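Local coordinates for mRNA export factor MEX67 (Candida albicans, PDB 1Q40), which probably carries messenger RNA out of the nucleus as a heterodimer with Mtr2, which its NTF2-like middle domain is thought to bind, at residues B[15-20]-B[134-139]; B[23-28]-B[112-117]; B[34-39]-B[98-103]. All coordinates share one frame; numbering follows the deposited sequence.

Interaction 1 of 3, residues B[15-20]-B[134-139]; sequences NLATNF and IMITLH
The helical turn that brings L16, A17 and F20 against I134 and I136 is closed by the backbone bond from N19 N to N15 O, 3.2 Å long; across the contact there is no hydrogen bond, and the touching groups are all apolar. I136 is the centre of it. Its CG1 stands anti to its own carbonyl carbon (chi1 -54°) and the chain beyond is extended, which carries CD1 up to the helix between residues about one turn apart. There CD1 meets A17 CB at 3.9 Å and, at the same distance of 3.9 Å, CD2 of F20, approaching that ring obliquely. Alanine suits position 17 because its single methyl lets the helix come close to the strand: the CA atoms of A17 and I136 are 6.8 Å apart, and A17 also rests on V125 of the neighbouring strand 122-127. F20, a large flat residue, spreads further over the sheet, where its ring meets F187 edge-to-face. At the outer margin the two branched chains of L16 and I134 touch by their ends, L16 CD2 lying 4.1 Å from I134 CD1. The axes of the two segments approach to 9.9 Å, with 52° between their directions, so the helix lies aslant the strand. Alternation along the strand separates two environments. I134, I136 and L138 serve the helix, L138 by packing on I21 and L25, whereas M135 (modelled as selenomethionine), T137 and H139 pack against a chain of another protein. H139 is held by D184 at ND1 and E124 at NE2, which fixes the rotation of its ring. A helix covering one face of a bent sheet whose other face pairs with a partner protein is characteristic of the NTF2-like fold.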
loop_
_atom_site.group_PDB
_atom_site.type_symbol
_atom_site.label_atom_id
_atom_site.label_comp_id
_atom_site.label_asym_id
_atom_site.label_seq_id
_atom_site.Cartn_x
_atom_site.Cartn_y
_atom_site.Cartn_z
ATOM N N ASN B 15 6.304 20.642 1.686
ATOM C CA ASN B 15 5.287 21.690 1.567
ATOM C C ASN B 15 4.597 21.680 0.200
ATOM O O ASN B 15 3.421 22.018 0.095
ATOM C CB ASN B 15 5.898 23.075 1.833
ATOM C CG ASN B 15 5.648 23.560 3.248
ATOM O OD1 ASN B 15 4.865 24.484 3.471
ATOM N ND2 ASN B 15 6.311 22.934 4.214
ATOM N N LEU B 16 5.339 21.305 -0.840
ATOM C CA LEU B 16 4.792 21.172 -2.193
ATOM C C LEU B 16 3.811 19.994 -2.309
ATOM O O LEU B 16 2.951 19.981 -3.189
ATOM C CB LEU B 16 5.934 20.994 -3.200
ATOM C CG LEU B 16 5.581 21.098 -4.688
ATOM C CD1 LEU B 16 6.539 22.042 -5.415
ATOM C CD2 LEU B 16 5.576 19.726 -5.351
ATOM N N ALA B 17 3.956 19.013 -1.418
ATOM C CA ALA B 17 3.100 17.833 -1.384
ATOM C C ALA B 17 1.872 18.083 -0.520
ATOM O O ALA B 17 0.792 17.586 -0.815
ATOM C CB ALA B 17 3.874 16.644 -0.856
ATOM N N THR B 18 2.051 18.845 0.554
ATOM C CA THR B 18 0.945 19.235 1.424
ATOM C C THR B 18 -0.054 20.114 0.673
ATOM O O THR B 18 -1.261 19.999 0.879
ATOM C CB THR B 18 1.477 19.973 2.673
ATOM O OG1 THR B 18 2.223 19.061 3.489
ATOM C CG2 THR B 18 0.336 20.434 3.582
ATOM N N ASN B 19 0.455 20.985 -0.194
ATOM C CA ASN B 19 -0.393 21.836 -1.021
ATOM C C ASN B 19 -1.090 21.032 -2.112
ATOM O O ASN B 19 -2.277 21.230 -2.358
ATOM C CB ASN B 19 0.422 22.962 -1.661
ATOM C CG ASN B 19 0.920 23.982 -0.647
ATOM O OD1 ASN B 19 0.739 23.823 0.566
ATOM N ND2 ASN B 19 1.559 25.032 -1.142
ATOM N N PHE B 20 -0.349 20.140 -2.768
ATOM C CA PHE B 20 -0.917 19.292 -3.816
ATOM C C PHE B 20 -2.108 18.523 -3.259
ATOM O O PHE B 20 -3.179 18.545 -3.845
ATOM C CB PHE B 20 0.129 18.318 -4.373
ATOM C CG PHE B 20 -0.430 17.315 -5.351
ATOM C CD1 PHE B 20 -0.555 17.633 -6.697
ATOM C CD2 PHE B 20 -0.841 16.059 -4.921
ATOM C CE1 PHE B 20 -1.077 16.713 -7.600
ATOM C CE2 PHE B 20 -1.372 15.138 -5.818
ATOM C CZ PHE B 20 -1.484 15.466 -7.162
ATOM N N ILE B 134 8.335 13.040 -7.755
ATOM C CA ILE B 134 8.183 12.726 -6.341
ATOM C C ILE B 134 7.019 11.758 -6.144
ATOM O O ILE B 134 6.082 11.737 -6.931
ATOM C CB ILE B 134 8.012 14.013 -5.475
ATOM C CG1 ILE B 134 6.716 14.752 -5.793
ATOM C CG2 ILE B 134 9.204 14.969 -5.675
ATOM C CD1 ILE B 134 6.299 15.692 -4.700
HETATM N N MSE B 135 7.122 10.951 -5.096
HETATM C CA MSE B 135 6.086 10.018 -4.677
HETATM C C MSE B 135 5.367 10.631 -3.501
HETATM O O MSE B 135 6.012 11.054 -2.553
HETATM C CB MSE B 135 6.706 8.713 -4.195
HETATM C CG MSE B 135 7.500 7.962 -5.224
HETATM SE SE MSE B 135 6.492 6.433 -5.876
HETATM C CE MSE B 135 6.774 5.193 -4.566
ATOM N N ILE B 136 4.041 10.678 -3.564
ATOM C CA ILE B 136 3.217 11.111 -2.444
ATOM C C ILE B 136 2.214 10.008 -2.102
ATOM O O ILE B 136 1.406 9.627 -2.944
ATOM C CB ILE B 136 2.451 12.404 -2.792
ATOM C CG1 ILE B 136 3.402 13.504 -3.283
ATOM C CG2 ILE B 136 1.662 12.878 -1.572
ATOM C CD1 ILE B 136 2.705 14.655 -3.983
ATOM N N THR B 137 2.271 9.508 -0.871
ATOM C CA THR B 137 1.307 8.526 -0.382
ATOM C C THR B 137 0.541 9.069 0.827
ATOM O O THR B 137 1.136 9.500 1.815
ATOM C CB THR B 137 2.018 7.213 -0.046
ATOM O OG1 THR B 137 2.503 6.629 -1.257
ATOM C CG2 THR B 137 1.060 6.162 0.478
ATOM N N LEU B 138 -0.785 9.041 0.726
ATOM C CA LEU B 138 -1.677 9.530 1.757
ATOM C C LEU B 138 -2.481 8.367 2.319
ATOM O O LEU B 138 -2.925 7.497 1.572
ATOM C CB LEU B 138 -2.622 10.577 1.160
ATOM C CG LEU B 138 -3.670 11.190 2.103
ATOM C CD1 LEU B 138 -2.998 12.054 3.136
ATOM C CD2 LEU B 138 -4.743 11.967 1.330
ATOM N N HIS B 139 -2.650 8.356 3.641
ATOM C CA HIS B 139 -3.426 7.342 4.359
ATOM C C HIS B 139 -4.466 8.040 5.216
ATOM O O HIS B 139 -4.170 9.051 5.844
ATOM C CB HIS B 139 -2.541 6.494 5.275
ATOM C CG HIS B 139 -1.284 5.992 4.627
ATOM N ND1 HIS B 139 -1.231 4.810 3.922
ATOM C CD2 HIS B 139 -0.026 6.492 4.619
ATOM C CE1 HIS B 139 -0.002 4.625 3.474
ATOM N NE2 HIS B 139 0.748 5.633 3.882
#

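Interaction 2 of 3, residues B[23-28]-B[112-117]; sequences NYLKLW and HDIIAT
In this NTF2-like domain one side of the last turns of helix 14-29 packs against the loop that follows strand 109-111: L25 meets both H112 and I114, and W28 meets H112. The centre of the contact is a CH-pi interaction. L25 CD2 sits over the middle of one face of the H112 imidazole, 3.8 Å from its centroid and only 7° off the ring normal, so the methyl touches the ring atoms almost evenly. The other branch of the same leucine, CD1, lies 3.8 Å from I114 CD1. A leucine suits the place because its fork serves both neighbours at once: with CG beside the backbone N (chi1 -73°), the two methyls part toward the loop. W28 comes to the imidazole from another direction. Its CD1 is 3.5 Å from H112 CE1, and the two rings meet obliquely, the indole five-membered ring and the imidazole having planes at 73° and centroids 5.4 Å apart. The tryptophan is itself well surrounded, with F104 edge-to-face and R32 and R185 in cation-pi contacts. H112 is similarly enclosed by the rings of F142 and F183, while its backbone N bonds to D29 OD2 at the helix end. Beyond it the loop bends sharply. D113 is the centre of an inverse gamma turn, closed by a weak bond of 3.0 Å from I114 N to H112 O, and D113 OD2 accepts a hydrogen bond from T117 OG1, 2.6 Å away, which comes from above the carboxylate plane. Aspartate and threonine thus brace the outer bend while H112 turns into the core and I114 flanks L25. The cluster joins the helix to the loop leaving strand 109-111; an N-terminal helix packed into a concave, curved sheet is the hallmark of the NTF2-like fold.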
loop_
_atom_site.group_PDB
_atom_site.type_symbol
_atom_site.label_atom_id
_atom_site.label_comp_id
_atom_site.label_asym_id
_atom_site.label_seq_id
_atom_site.Cartn_x
_atom_site.Cartn_y
_atom_site.Cartn_z
ATOM N N ASN B 23 -5.280 20.828 -2.249
ATOM C CA ASN B 23 -6.057 21.216 -3.420
ATOM C C ASN B 23 -6.723 20.018 -4.083
ATOM O O ASN B 23 -7.865 20.119 -4.524
ATOM C CB ASN B 23 -5.180 21.937 -4.447
ATOM C CG ASN B 23 -5.946 22.297 -5.717
ATOM O OD1 ASN B 23 -5.588 21.867 -6.819
ATOM N ND2 ASN B 23 -7.026 23.066 -5.563
ATOM N N TYR B 24 -6.004 18.893 -4.149
ATOM C CA TYR B 24 -6.526 17.673 -4.763
ATOM C C TYR B 24 -7.815 17.249 -4.077
ATOM O O TYR B 24 -8.819 17.012 -4.735
ATOM C CB TYR B 24 -5.516 16.506 -4.713
ATOM C CG TYR B 24 -5.904 15.393 -5.672
ATOM C CD1 TYR B 24 -5.289 15.277 -6.919
ATOM C CD2 TYR B 24 -6.922 14.486 -5.350
ATOM C CE1 TYR B 24 -5.659 14.287 -7.811
ATOM C CE2 TYR B 24 -7.303 13.492 -6.247
ATOM C CZ TYR B 24 -6.666 13.401 -7.473
ATOM O OH TYR B 24 -7.042 12.433 -8.366
ATOM N N LEU B 25 -7.773 17.163 -2.753
ATOM C CA LEU B 25 -8.898 16.667 -1.973
ATOM C C LEU B 25 -10.082 17.626 -1.966
ATOM O O LEU B 25 -11.228 17.188 -1.961
ATOM C CB LEU B 25 -8.463 16.335 -0.540
ATOM C CG LEU B 25 -7.612 15.060 -0.393
ATOM C CD1 LEU B 25 -7.304 14.823 1.076
ATOM C CD2 LEU B 25 -8.296 13.846 -1.016
ATOM N N LYS B 26 -9.807 18.931 -1.968
ATOM C CA LYS B 26 -10.864 19.925 -2.127
ATOM C C LYS B 26 -11.697 19.610 -3.363
ATOM O O LYS B 26 -12.917 19.513 -3.274
ATOM C CB LYS B 26 -10.281 21.340 -2.225
ATOM C CG LYS B 26 -11.324 22.444 -2.038
ATOM C CD LYS B 26 -10.694 23.846 -2.094
ATOM C CE LYS B 26 -10.581 24.374 -3.531
ATOM N NZ LYS B 26 -10.635 25.861 -3.581
ATOM N N LEU B 27 -11.033 19.423 -4.504
ATOM C CA LEU B 27 -11.711 19.159 -5.781
ATOM C C LEU B 27 -12.243 17.727 -5.902
ATOM O O LEU B 27 -13.263 17.483 -6.561
ATOM C CB LEU B 27 -10.778 19.475 -6.959
ATOM C CG LEU B 27 -10.294 20.934 -7.035
ATOM C CD1 LEU B 27 -9.505 21.191 -8.308
ATOM C CD2 LEU B 27 -11.453 21.900 -6.927
ATOM N N TRP B 28 -11.567 16.782 -5.252
ATOM C CA TRP B 28 -12.028 15.388 -5.219
ATOM C C TRP B 28 -13.384 15.288 -4.517
ATOM O O TRP B 28 -14.224 14.474 -4.889
ATOM C CB TRP B 28 -11.004 14.490 -4.517
ATOM C CG TRP B 28 -11.395 13.053 -4.536
ATOM C CD1 TRP B 28 -11.970 12.344 -3.518
ATOM C CD2 TRP B 28 -11.277 12.148 -5.637
ATOM N NE1 TRP B 28 -12.209 11.048 -3.915
ATOM C CE2 TRP B 28 -11.789 10.897 -5.212
ATOM C CE3 TRP B 28 -10.782 12.260 -6.944
ATOM C CZ2 TRP B 28 -11.824 9.785 -6.044
ATOM C CZ3 TRP B 28 -10.812 11.148 -7.767
ATOM C CH2 TRP B 28 -11.334 9.930 -7.319
ATOM N N HIS B 112 -13.412 14.373 2.676
ATOM C CA HIS B 112 -12.209 14.141 3.458
ATOM C C HIS B 112 -12.036 15.365 4.348
ATOM O O HIS B 112 -11.910 16.480 3.852
ATOM C CB HIS B 112 -10.987 14.018 2.550
ATOM C CG HIS B 112 -11.023 12.847 1.613
ATOM N ND1 HIS B 112 -11.893 12.768 0.547
ATOM C CD2 HIS B 112 -10.269 11.725 1.566
ATOM C CE1 HIS B 112 -11.682 11.638 -0.108
ATOM N NE2 HIS B 112 -10.697 10.988 0.488
ATOM N N ASP B 113 -12.015 15.159 5.656
ATOM C CA ASP B 113 -12.040 16.263 6.621
ATOM C C ASP B 113 -10.611 16.696 6.975
ATOM O O ASP B 113 -10.222 16.708 8.142
ATOM C CB ASP B 113 -12.839 15.801 7.848
ATOM C CG ASP B 113 -13.186 16.927 8.798
ATOM O OD1 ASP B 113 -13.489 18.058 8.340
ATOM O OD2 ASP B 113 -13.186 16.750 10.040
ATOM N N ILE B 114 -9.836 17.055 5.952
ATOM C CA ILE B 114 -8.404 17.321 6.103
ATOM C C ILE B 114 -8.088 18.718 6.650
ATOM O O ILE B 114 -7.045 18.908 7.268
ATOM C CB ILE B 114 -7.651 17.084 4.761
ATOM C CG1 ILE B 114 -6.133 17.006 4.997
ATOM C CG2 ILE B 114 -7.977 18.164 3.723
ATOM C CD1 ILE B 114 -5.447 15.888 4.227
ATOM N N ILE B 115 -8.975 19.686 6.414
ATOM C CA ILE B 115 -8.788 21.052 6.923
ATOM C C ILE B 115 -9.080 21.115 8.427
ATOM O O ILE B 115 -8.279 21.642 9.196
ATOM C CB ILE B 115 -9.691 22.060 6.155
ATOM C CG1 ILE B 115 -9.244 22.180 4.693
ATOM C CG2 ILE B 115 -9.680 23.443 6.826
ATOM C CD1 ILE B 115 -10.352 22.638 3.758
ATOM N N ALA B 116 -10.230 20.578 8.827
ATOM C CA ALA B 116 -10.662 20.583 10.222
ATOM C C ALA B 116 -9.918 19.553 11.060
ATOM O O ALA B 116 -9.541 19.832 12.193
ATOM C CB ALA B 116 -12.162 20.337 10.313
ATOM N N THR B 117 -9.720 18.361 10.501
ATOM C CA THR B 117 -9.106 17.249 11.225
ATOM C C THR B 117 -7.970 16.606 10.422
ATOM O O THR B 117 -8.074 15.451 10.022
ATOM C CB THR B 117 -10.168 16.175 11.570
ATOM O OG1 THR B 117 -11.403 16.792 11.936
ATOM C CG2 THR B 117 -9.779 15.404 12.818
#

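Interaction 3 of 3, residues B[34-39]-B[98-103]; sequences ELMILY and EQIYKS
M36, in the 3-10 segment 34-38 after the N-terminal helix of this NTF2-like domain, and Y39 just beyond it pack on I100 and Y101 of helix 96-105. The aliphatic contacts hold the centre. M36, modelled as selenomethionine, is bent at both chi2 and chi3, which folds its CE back to within 3.8 Å of I100 CG2; an unbranched, flexible chain suits a place that has to fit round a helix. I100, branched and compact, also serves Y39, its CD1 lying 3.8 Å from Y39 CD1. Aromatic contacts come next. I100 CG2 stands over the centre of one face of the Y39 ring, and the two side chains cross at about a right angle. M36 and Y101 make a Met-aromatic contact, SE 5.3 Å from the ring centroid and 71° off its normal; M36 CG lies 4.0 Å from Y101 CD1, the long tyrosine running across the methionine chain. Polar groups lie round this apolar core: Y39 OH bonds to D202 OD2, and M36 O accepts from Q97 NE2. On the outer side of the helix a salt bridge joins residues one turn apart, K102 NZ to E98 OE2 at 3.1 Å, the nitrogen well above the carboxylate plane.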
loop_
_atom_site.group_PDB
_atom_site.type_symbol
_atom_site.label_atom_id
_atom_site.label_comp_id
_atom_site.label_asym_id
_atom_site.label_seq_id
_atom_site.Cartn_x
_atom_site.Cartn_y
_atom_site.Cartn_z
ATOM N N GLU B 34 -12.430 19.132 -12.515
ATOM C CA GLU B 34 -11.399 20.160 -12.368
ATOM C C GLU B 34 -9.992 19.597 -12.127
ATOM O O GLU B 34 -8.996 20.316 -12.281
ATOM C CB GLU B 34 -11.774 21.120 -11.241
ATOM C CG GLU B 34 -13.033 21.933 -11.519
ATOM C CD GLU B 34 -13.123 23.206 -10.691
ATOM O OE1 GLU B 34 -14.028 23.291 -9.827
ATOM O OE2 GLU B 34 -12.301 24.130 -10.910
ATOM N N LEU B 35 -9.918 18.317 -11.749
ATOM C CA LEU B 35 -8.644 17.633 -11.534
ATOM C C LEU B 35 -8.000 17.128 -12.821
ATOM O O LEU B 35 -6.819 16.808 -12.820
ATOM C CB LEU B 35 -8.841 16.439 -10.595
ATOM C CG LEU B 35 -9.275 16.786 -9.169
ATOM C CD1 LEU B 35 -9.863 15.554 -8.475
ATOM C CD2 LEU B 35 -8.104 17.366 -8.386
HETATM N N MSE B 36 -8.765 17.056 -13.908
HETATM C CA MSE B 36 -8.324 16.343 -15.113
HETATM C C MSE B 36 -7.170 16.987 -15.872
HETATM O O MSE B 36 -6.523 16.321 -16.668
HETATM C CB MSE B 36 -9.504 16.080 -16.058
HETATM C CG MSE B 36 -10.628 15.267 -15.416
HETATM SE SE MSE B 36 -9.980 13.733 -14.326
HETATM C CE MSE B 36 -8.793 12.947 -15.642
ATOM N N ILE B 37 -6.903 18.263 -15.611
ATOM C CA ILE B 37 -5.706 18.926 -16.126
ATOM C C ILE B 37 -4.402 18.254 -15.633
ATOM O O ILE B 37 -3.390 18.267 -16.335
ATOM C CB ILE B 37 -5.735 20.449 -15.772
ATOM C CG1 ILE B 37 -4.666 21.223 -16.558
ATOM C CG2 ILE B 37 -5.553 20.674 -14.277
ATOM C CD1 ILE B 37 -4.962 21.367 -18.059
ATOM N N LEU B 38 -4.439 17.652 -14.443
ATOM C CA LEU B 38 -3.276 16.949 -13.888
ATOM C C LEU B 38 -2.886 15.694 -14.664
ATOM O O LEU B 38 -1.774 15.215 -14.547
ATOM C CB LEU B 38 -3.526 16.550 -12.432
ATOM C CG LEU B 38 -3.760 17.665 -11.422
ATOM C CD1 LEU B 38 -4.238 17.079 -10.104
ATOM C CD2 LEU B 38 -2.493 18.485 -11.227
ATOM N N TYR B 39 -3.803 15.155 -15.450
ATOM C CA TYR B 39 -3.567 13.887 -16.119
ATOM C C TYR B 39 -3.352 14.106 -17.614
ATOM O O TYR B 39 -3.969 14.987 -18.210
ATOM C CB TYR B 39 -4.739 12.940 -15.848
ATOM C CG TYR B 39 -4.927 12.635 -14.373
ATOM C CD1 TYR B 39 -4.355 11.496 -13.795
ATOM C CD2 TYR B 39 -5.667 13.482 -13.555
ATOM C CE1 TYR B 39 -4.519 11.211 -12.443
ATOM C CE2 TYR B 39 -5.840 13.207 -12.205
ATOM C CZ TYR B 39 -5.262 12.066 -11.654
ATOM O OH TYR B 39 -5.433 11.792 -10.319
ATOM N N GLU B 98 -9.706 10.745 -20.443
ATOM C CA GLU B 98 -11.081 10.300 -20.674
ATOM C C GLU B 98 -11.435 9.079 -19.826
ATOM O O GLU B 98 -12.455 9.067 -19.131
ATOM C CB GLU B 98 -11.283 9.964 -22.157
ATOM C CG GLU B 98 -12.722 9.649 -22.533
ATOM C CD GLU B 98 -12.849 8.526 -23.552
ATOM O OE1 GLU B 98 -12.757 8.823 -24.773
ATOM O OE2 GLU B 98 -13.056 7.356 -23.121
ATOM N N GLN B 99 -10.602 8.048 -19.915
ATOM C CA GLN B 99 -10.801 6.823 -19.160
ATOM C C GLN B 99 -10.762 7.081 -17.651
ATOM O O GLN B 99 -11.579 6.557 -16.901
ATOM C CB GLN B 99 -9.739 5.794 -19.543
ATOM C CG GLN B 99 -10.062 5.072 -20.844
ATOM C CD GLN B 99 -9.033 4.031 -21.235
ATOM O OE1 GLN B 99 -8.902 3.699 -22.422
ATOM N NE2 GLN B 99 -8.304 3.517 -20.265
ATOM N N ILE B 100 -9.804 7.897 -17.227
ATOM C CA ILE B 100 -9.598 8.202 -15.817
ATOM C C ILE B 100 -10.781 8.989 -15.258
ATOM O O ILE B 100 -11.257 8.690 -14.175
ATOM C CB ILE B 100 -8.245 8.959 -15.613
ATOM C CG1 ILE B 100 -7.062 8.011 -15.910
ATOM C CG2 ILE B 100 -8.152 9.522 -14.192
ATOM C CD1 ILE B 100 -5.685 8.677 -15.940
ATOM N N TYR B 101 -11.254 9.984 -16.000
ATOM C CA TYR B 101 -12.426 10.746 -15.593
ATOM C C TYR B 101 -13.641 9.824 -15.427
ATOM O O TYR B 101 -14.373 9.933 -14.453
ATOM C CB TYR B 101 -12.744 11.864 -16.590
ATOM C CG TYR B 101 -13.966 12.664 -16.184
ATOM C CD1 TYR B 101 -14.033 13.279 -14.939
ATOM C CD2 TYR B 101 -15.065 12.770 -17.027
ATOM C CE1 TYR B 101 -15.158 13.998 -14.551
ATOM C CE2 TYR B 101 -16.192 13.493 -16.654
ATOM C CZ TYR B 101 -16.229 14.104 -15.418
ATOM O OH TYR B 101 -17.342 14.816 -15.041
ATOM N N LYS B 102 -13.830 8.891 -16.354
ATOM C CA LYS B 102 -14.924 7.918 -16.236
ATOM C C LYS B 102 -14.798 7.045 -14.967
ATOM O O LYS B 102 -15.790 6.772 -14.301
ATOM C CB LYS B 102 -15.026 7.065 -17.505
ATOM C CG LYS B 102 -15.572 7.829 -18.702
ATOM C CD LYS B 102 -15.653 6.991 -19.992
ATOM C CE LYS B 102 -15.883 7.895 -21.200
ATOM N NZ LYS B 102 -16.100 7.191 -22.508
ATOM N N SER B 103 -13.584 6.647 -14.599
ATOM C CA SER B 103 -13.386 5.908 -13.348
ATOM C C SER B 103 -13.760 6.767 -12.142
ATOM O O SER B 103 -14.392 6.284 -11.212
ATOM C CB SER B 103 -11.939 5.439 -13.182
ATOM O OG SER B 103 -11.601 4.509 -14.178
#

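Overall arrangement
From the N terminus, helix 14-29 supplies the first segments of interactions 1 and 2, and the chain then turns into the 3-10 segment of interaction 3. The second segments come in reverse order: 98-103 closes the innermost loop, 112-117 the next, and 134-139 the outermost, so the three contacts nest without crossing. Together they tie the long helix to a central strand of the sheet, to the loop after strand 109-111 and, through the following turn, to helix 96-105. The layers also touch directly. F20 packs on L38 between interactions 1 and 3, while L27 on L35 and a probable hydrogen bond between Y24 OH and Y39 OH join interactions 2 and 3.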